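Local coordinates for protein ALDH21) (Physcomitrella patens subsp. patens, PDB 5MZ5) that oxidises succinic semialdehyde to succinate with NADP(+) as coenzyme, as a member of the aldehyde dehydrogenase family, at residues G287-C292 with H322-Y327; Q318-M323 with E414-V419. One frame throughout, in Å; residues are numbered along the deposited sequence.

Contact 1 of 2, residues G287-C292 with H322-Y327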
loop_
_atom_site.group_PDB
_atom_site.type_symbol
_atom_site.label_atom_id
_atom_site.label_comp_id
_atom_site.label_asym_id
_atom_site.label_seq_id
_atom_site.Cartn_x
_atom_site.Cartn_y
_atom_site.Cartn_z
ATOM N N GLY A 287 -25.738 -14.531 -9.083
ATOM C CA GLY A 287 -25.438 -15.943 -9.304
ATOM C C GLY A 287 -24.224 -16.298 -10.139
ATOM O O GLY A 287 -23.458 -15.429 -10.563
ATOM N N GLY A 288 -24.056 -17.593 -10.367
ATOM C CA GLY A 288 -22.972 -18.107 -11.179
ATOM C C GLY A 288 -23.281 -19.430 -11.830
ATOM O O GLY A 288 -24.348 -20.004 -11.625
ATOM N N ASN A 289 -22.361 -19.894 -12.652
ATOM C CA ASN A 289 -22.454 -21.203 -13.327
ATOM C C ASN A 289 -20.999 -21.665 -13.383
ATOM O O ASN A 289 -20.367 -21.702 -14.448
ATOM C CB ASN A 289 -23.108 -21.070 -14.712
ATOM C CG ASN A 289 -23.270 -22.344 -15.503
ATOM O OD1 ASN A 289 -22.684 -23.401 -15.206
ATOM N ND2 ASN A 289 -24.072 -22.261 -16.545
ATOM N N ALA A 290 -20.462 -21.945 -12.180
ATOM C CA ALA A 290 -19.067 -22.266 -11.947
ATOM C C ALA A 290 -18.569 -23.587 -12.542
ATOM O O ALA A 290 -19.068 -24.673 -12.223
ATOM C CB ALA A 290 -18.755 -22.220 -10.463
ATOM N N PRO A 291 -17.509 -23.480 -13.372
ATOM C CA PRO A 291 -16.887 -24.685 -13.931
ATOM C C PRO A 291 -15.629 -25.112 -13.133
ATOM O O PRO A 291 -15.039 -24.326 -12.394
ATOM C CB PRO A 291 -16.508 -24.230 -15.335
ATOM C CG PRO A 291 -16.182 -22.757 -15.162
ATOM C CD PRO A 291 -16.874 -22.261 -13.907
ATOM N N CYS A 292 -15.187 -26.350 -13.332
ATOM C CA CYS A 292 -13.944 -26.846 -12.743
ATOM C C CYS A 292 -13.234 -27.705 -13.768
ATOM O O CYS A 292 -13.867 -28.553 -14.386
ATOM C CB CYS A 292 -14.181 -27.613 -11.439
ATOM S SG CYS A 292 -12.663 -28.067 -10.546
ATOM N N HIS A 322 -21.514 -22.800 -6.450
ATOM C CA HIS A 322 -21.716 -24.239 -6.604
ATOM C C HIS A 322 -21.007 -24.699 -7.896
ATOM O O HIS A 322 -21.060 -23.988 -8.895
ATOM C CB HIS A 322 -23.230 -24.520 -6.689
ATOM C CG HIS A 322 -23.603 -25.801 -7.388
ATOM N ND1 HIS A 322 -24.498 -25.811 -8.442
ATOM C CD2 HIS A 322 -23.226 -27.076 -7.123
ATOM C CE1 HIS A 322 -24.590 -27.074 -8.819
ATOM N NE2 HIS A 322 -23.843 -27.871 -8.054
ATOM N N MET A 323 -20.288 -25.839 -7.863
ATOM C CA MET A 323 -19.618 -26.348 -9.072
ATOM C C MET A 323 -20.678 -27.039 -9.943
ATOM O O MET A 323 -21.094 -28.172 -9.672
ATOM C CB MET A 323 -18.448 -27.276 -8.726
ATOM C CG MET A 323 -17.690 -27.823 -9.935
ATOM S SD MET A 323 -16.657 -29.234 -9.438
ATOM C CE MET A 323 -17.922 -30.525 -9.326
ATOM N N GLN A 324 -21.152 -26.317 -10.962
ATOM C CA GLN A 324 -22.203 -26.802 -11.856
ATOM C C GLN A 324 -21.650 -27.616 -13.026
ATOM O O GLN A 324 -22.323 -28.528 -13.490
ATOM C CB GLN A 324 -23.047 -25.626 -12.362
ATOM C CG GLN A 324 -24.365 -26.056 -13.010
ATOM C CD GLN A 324 -25.208 -24.862 -13.380
ATOM O OE1 GLN A 324 -25.430 -23.950 -12.573
ATOM N NE2 GLN A 324 -25.680 -24.826 -14.614
ATOM N N ARG A 325 -20.440 -27.267 -13.507
ATOM C CA ARG A 325 -19.823 -27.909 -14.675
ATOM C C ARG A 325 -18.441 -28.462 -14.347
ATOM O O ARG A 325 -17.607 -27.770 -13.751
ATOM C CB ARG A 325 -19.748 -26.933 -15.868
ATOM C CG ARG A 325 -21.104 -26.346 -16.297
ATOM C CD ARG A 325 -20.935 -25.311 -17.387
ATOM N NE ARG A 325 -20.350 -24.050 -16.909
ATOM C CZ ARG A 325 -19.406 -23.370 -17.551
ATOM N NH1 ARG A 325 -18.986 -22.205 -17.080
ATOM N NH2 ARG A 325 -18.885 -23.843 -18.681
ATOM N N LEU A 326 -18.224 -29.734 -14.717
ATOM C CA LEU A 326 -16.982 -30.433 -14.452
ATOM C C LEU A 326 -16.365 -30.918 -15.764
ATOM O O LEU A 326 -16.978 -31.718 -16.468
ATOM C CB LEU A 326 -17.238 -31.593 -13.466
ATOM C CG LEU A 326 -16.066 -32.476 -13.032
ATOM C CD1 LEU A 326 -14.825 -31.646 -12.595
ATOM C CD2 LEU A 326 -16.510 -33.450 -11.943
ATOM N N TYR A 327 -15.155 -30.415 -16.075
ATOM C CA TYR A 327 -14.370 -30.719 -17.278
ATOM C C TYR A 327 -13.170 -31.553 -16.873
ATOM O O TYR A 327 -12.324 -31.095 -16.102
ATOM C CB TYR A 327 -13.950 -29.413 -18.003
ATOM C CG TYR A 327 -15.157 -28.611 -18.445
ATOM C CD1 TYR A 327 -15.796 -28.882 -19.655
ATOM C CD2 TYR A 327 -15.698 -27.621 -17.625
ATOM C CE1 TYR A 327 -16.944 -28.187 -20.040
ATOM C CE2 TYR A 327 -16.848 -26.930 -17.991
ATOM C CZ TYR A 327 -17.469 -27.215 -19.200
ATOM O OH TYR A 327 -18.606 -26.536 -19.549
HETATM O O HOH W 1 -22.114 -21.599 -9.787
#

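Contact 2 of 2, residues Q318-M323 with E414-V419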
loop_
_atom_site.group_PDB
_atom_site.type_symbol
_atom_site.label_atom_id
_atom_site.label_comp_id
_atom_site.label_asym_id
_atom_site.label_seq_id
_atom_site.Cartn_x
_atom_site.Cartn_y
_atom_site.Cartn_z
ATOM N N GLN A 318 -27.165 -25.003 -3.612
ATOM C CA GLN A 318 -27.851 -23.710 -3.405
ATOM C C GLN A 318 -26.819 -22.660 -2.962
ATOM O O GLN A 318 -26.850 -22.122 -1.845
ATOM C CB GLN A 318 -29.022 -23.841 -2.412
ATOM C CG GLN A 318 -30.150 -24.763 -2.912
ATOM C CD GLN A 318 -31.360 -24.767 -1.997
ATOM O OE1 GLN A 318 -32.501 -24.475 -2.406
ATOM N NE2 GLN A 318 -31.145 -25.122 -0.742
ATOM N N SER A 319 -25.864 -22.415 -3.862
ATOM C CA SER A 319 -24.748 -21.513 -3.668
ATOM C C SER A 319 -24.413 -20.886 -5.002
ATOM O O SER A 319 -24.472 -21.548 -6.036
ATOM C CB SER A 319 -23.541 -22.280 -3.131
ATOM O OG SER A 319 -22.366 -21.490 -3.145
ATOM N N CYS A 320 -24.052 -19.605 -4.969
ATOM C CA CYS A 320 -23.677 -18.825 -6.142
ATOM C C CYS A 320 -22.337 -19.295 -6.723
ATOM O O CYS A 320 -22.055 -18.991 -7.874
ATOM C CB CYS A 320 -23.670 -17.332 -5.811
ATOM S SG CYS A 320 -25.267 -16.689 -5.222
ATOM N N ILE A 321 -21.540 -20.088 -5.940
ATOM C CA ILE A 321 -20.258 -20.663 -6.382
ATOM C C ILE A 321 -20.300 -22.214 -6.413
ATOM O O ILE A 321 -19.255 -22.857 -6.452
ATOM C CB ILE A 321 -19.017 -20.112 -5.630
ATOM C CG1 ILE A 321 -19.123 -20.319 -4.086
ATOM C CG2 ILE A 321 -18.775 -18.654 -6.032
ATOM C CD1 ILE A 321 -17.879 -19.811 -3.230
ATOM N N HIS A 322 -21.514 -22.800 -6.450
ATOM C CA HIS A 322 -21.716 -24.239 -6.604
ATOM C C HIS A 322 -21.007 -24.699 -7.896
ATOM O O HIS A 322 -21.060 -23.988 -8.895
ATOM C CB HIS A 322 -23.230 -24.520 -6.689
ATOM C CG HIS A 322 -23.603 -25.801 -7.388
ATOM N ND1 HIS A 322 -24.498 -25.811 -8.442
ATOM C CD2 HIS A 322 -23.226 -27.076 -7.123
ATOM C CE1 HIS A 322 -24.590 -27.074 -8.819
ATOM N NE2 HIS A 322 -23.843 -27.871 -8.054
ATOM N N MET A 323 -20.288 -25.839 -7.863
ATOM C CA MET A 323 -19.618 -26.348 -9.072
ATOM C C MET A 323 -20.678 -27.039 -9.943
ATOM O O MET A 323 -21.094 -28.172 -9.672
ATOM C CB MET A 323 -18.448 -27.276 -8.726
ATOM C CG MET A 323 -17.690 -27.823 -9.935
ATOM S SD MET A 323 -16.657 -29.234 -9.438
ATOM C CE MET A 323 -17.922 -30.525 -9.326
ATOM N N GLU A 414 -28.024 -20.911 -14.223
ATOM C CA GLU A 414 -27.674 -21.309 -12.870
ATOM C C GLU A 414 -28.767 -22.270 -12.400
ATOM O O GLU A 414 -29.942 -21.898 -12.362
ATOM C CB GLU A 414 -27.622 -20.069 -11.956
ATOM C CG GLU A 414 -27.304 -20.390 -10.495
ATOM C CD GLU A 414 -27.066 -19.162 -9.642
ATOM O OE1 GLU A 414 -27.925 -18.257 -9.671
ATOM O OE2 GLU A 414 -26.032 -19.100 -8.939
ATOM N N ILE A 415 -28.394 -23.514 -12.098
ATOM C CA ILE A 415 -29.363 -24.508 -11.652
ATOM C C ILE A 415 -29.695 -24.305 -10.138
ATOM O O ILE A 415 -30.844 -24.480 -9.746
ATOM C CB ILE A 415 -28.926 -25.951 -12.046
ATOM C CG1 ILE A 415 -30.101 -26.941 -11.978
ATOM C CG2 ILE A 415 -27.723 -26.448 -11.241
ATOM C CD1 ILE A 415 -30.061 -28.100 -13.100
ATOM N N PHE A 416 -28.697 -23.894 -9.310
ATOM C CA PHE A 416 -28.871 -23.670 -7.862
ATOM C C PHE A 416 -29.507 -24.927 -7.175
ATOM O O PHE A 416 -30.478 -24.832 -6.418
ATOM C CB PHE A 416 -29.690 -22.372 -7.625
ATOM C CG PHE A 416 -29.190 -21.471 -6.529
ATOM C CD1 PHE A 416 -28.012 -20.742 -6.688
ATOM C CD2 PHE A 416 -29.923 -21.304 -5.353
ATOM C CE1 PHE A 416 -27.569 -19.869 -5.686
ATOM C CE2 PHE A 416 -29.469 -20.437 -4.342
ATOM C CZ PHE A 416 -28.298 -19.731 -4.518
ATOM N N GLY A 417 -28.955 -26.096 -7.504
ATOM C CA GLY A 417 -29.417 -27.396 -7.027
ATOM C C GLY A 417 -28.306 -28.423 -7.038
ATOM O O GLY A 417 -27.212 -28.134 -7.546
ATOM N N PRO A 418 -28.532 -29.641 -6.486
ATOM C CA PRO A 418 -27.421 -30.610 -6.415
ATOM C C PRO A 418 -27.234 -31.358 -7.735
ATOM O O PRO A 418 -27.460 -32.567 -7.819
ATOM C CB PRO A 418 -27.813 -31.503 -5.225
ATOM C CG PRO A 418 -29.321 -31.490 -5.239
ATOM C CD PRO A 418 -29.756 -30.167 -5.835
ATOM N N VAL A 419 -26.852 -30.608 -8.780
ATOM C CA VAL A 419 -26.693 -31.096 -10.146
ATOM C C VAL A 419 -25.345 -30.700 -10.694
ATOM O O VAL A 419 -24.998 -29.516 -10.663
ATOM C CB VAL A 419 -27.847 -30.648 -11.104
ATOM C CG1 VAL A 419 -27.754 -31.367 -12.457
ATOM C CG2 VAL A 419 -29.216 -30.880 -10.484
HETATM O O HOH W 2 -24.597 -21.357 -8.684
HETATM O O HOH W 3 -25.422 -23.590 -9.877
#

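Contact 1 of 2, residues G287-C292 with H322-Y327
P291 CB lies over one face of the R325 guanidinium, toward its rim, with R325 NH1 standing 3.4 Å from P291 CG. A bend at chi3 (-72°) turns the arginine's NE side to N289, which it holds through NE and NH1. R325 NH1 reaches N289 O in the guanidinium plane at 3.0 Å, a nearly straight bond, whereas R325 NE meets N289 OD1 at 3.0 Å from above the carbonyl plane. The N289 amide stands almost upright to the guanidinium (83°) and stacks on the Q324 amide; N289 ND2 bonds to R411 O and Q324 NE2 to E413 O. R325 NH2 donates to Y327 OH (2.8 Å). A methionine in place of R325 would probably leave N289 O and OD1 without these donors and Y327 OH without its bond from NH2. Between the parallel strands, A290 O accepts from both Q324 N and R325 N, C292 N donates to R325 O, and Y327 N to C292 O. The two strands belong to a beta-alpha-beta unit whose helix 301-313 covers C292 and L326 through L308, while helix 428-435 packs on P291 and Y327; strands 443-447 and 419-425 flank the pair.

Contact 2 of 2, residues Q318-M323 with E414-V419
F416 lays its ring flat along the backbone of Q318 and S319. From CB, a first torsion of -137° swings the ring over this peptide, and Q318 CA sits over its face, 18° off the normal, in a CH-pi contact. Along one side of the ring, CG and CD2 meet Q318 CA, which is 3.7 Å from F416 CD2, and CE2 touches both Q318 C and Q318 CB. On the other side CD1 passes S319 O, and F416 CE1 comes to 3.4 Å from S319 C. At the tip, F416 CZ lies 3.6 Å from Q318 C. C320 SG approaches the ring edge in a sulfur-aromatic contact, 4.0 Å from F416 CE1. W188, an NADP(+)-binding residue, meets the same ring nearly at right angles.

H322 turns toward the other loop: with CG anti to the backbone N (chi1 156°), H322 CE1 comes 3.1 Å from both G417 O and V419 O, the latter in the ring plane, and its neighbour NE2 bonds weakly to G312 O. Waters complete the join. One lies 2.7 Å from both S319 O and E414 OE2, bridging the two segments; E414 OE2 also accepts from G288 N. The other links H322 ND1 to F416 N, weakly at the latter. S319 to H322 forms a type I turn, within which S319 OG accepts from I321 N as an ST turn and bonds to Y314 OH. S319 and C320 bind succinate, and C320 and E414 bind NADP(+); the F416 ring thus packs against the loop bearing S319 and C320, while E414 comes from the ring's own segment. The first loop leads from helix 301-313 into strand 323-329 and the second from helix 409-412 into strand 419-425, with helix 365-380 and strand 395-402 packed against V419.

How the contacts relate
Along the chain, residues 287-292 come first and lead through helix 301-313 to the loop 318-323 and strand 323-329. Contact 1 closes this short excursion, pairing strand 290-294 with strand 323-329. Contact 2 closes a longer one of 90 residues, running from that strand through helices 333-345 and 365-380 to the loop before strand 419-425. Because H322 and M323 serve both, the two loops overlap end to end and neither encloses the other. They also touch directly, through G288 with E414 and through Q324 with I415, where Q324 OE1 meets I415 N at 3.0 Å. Together they tie the starts of three neighbouring parallel strands to the site binding succinate and NADP(+).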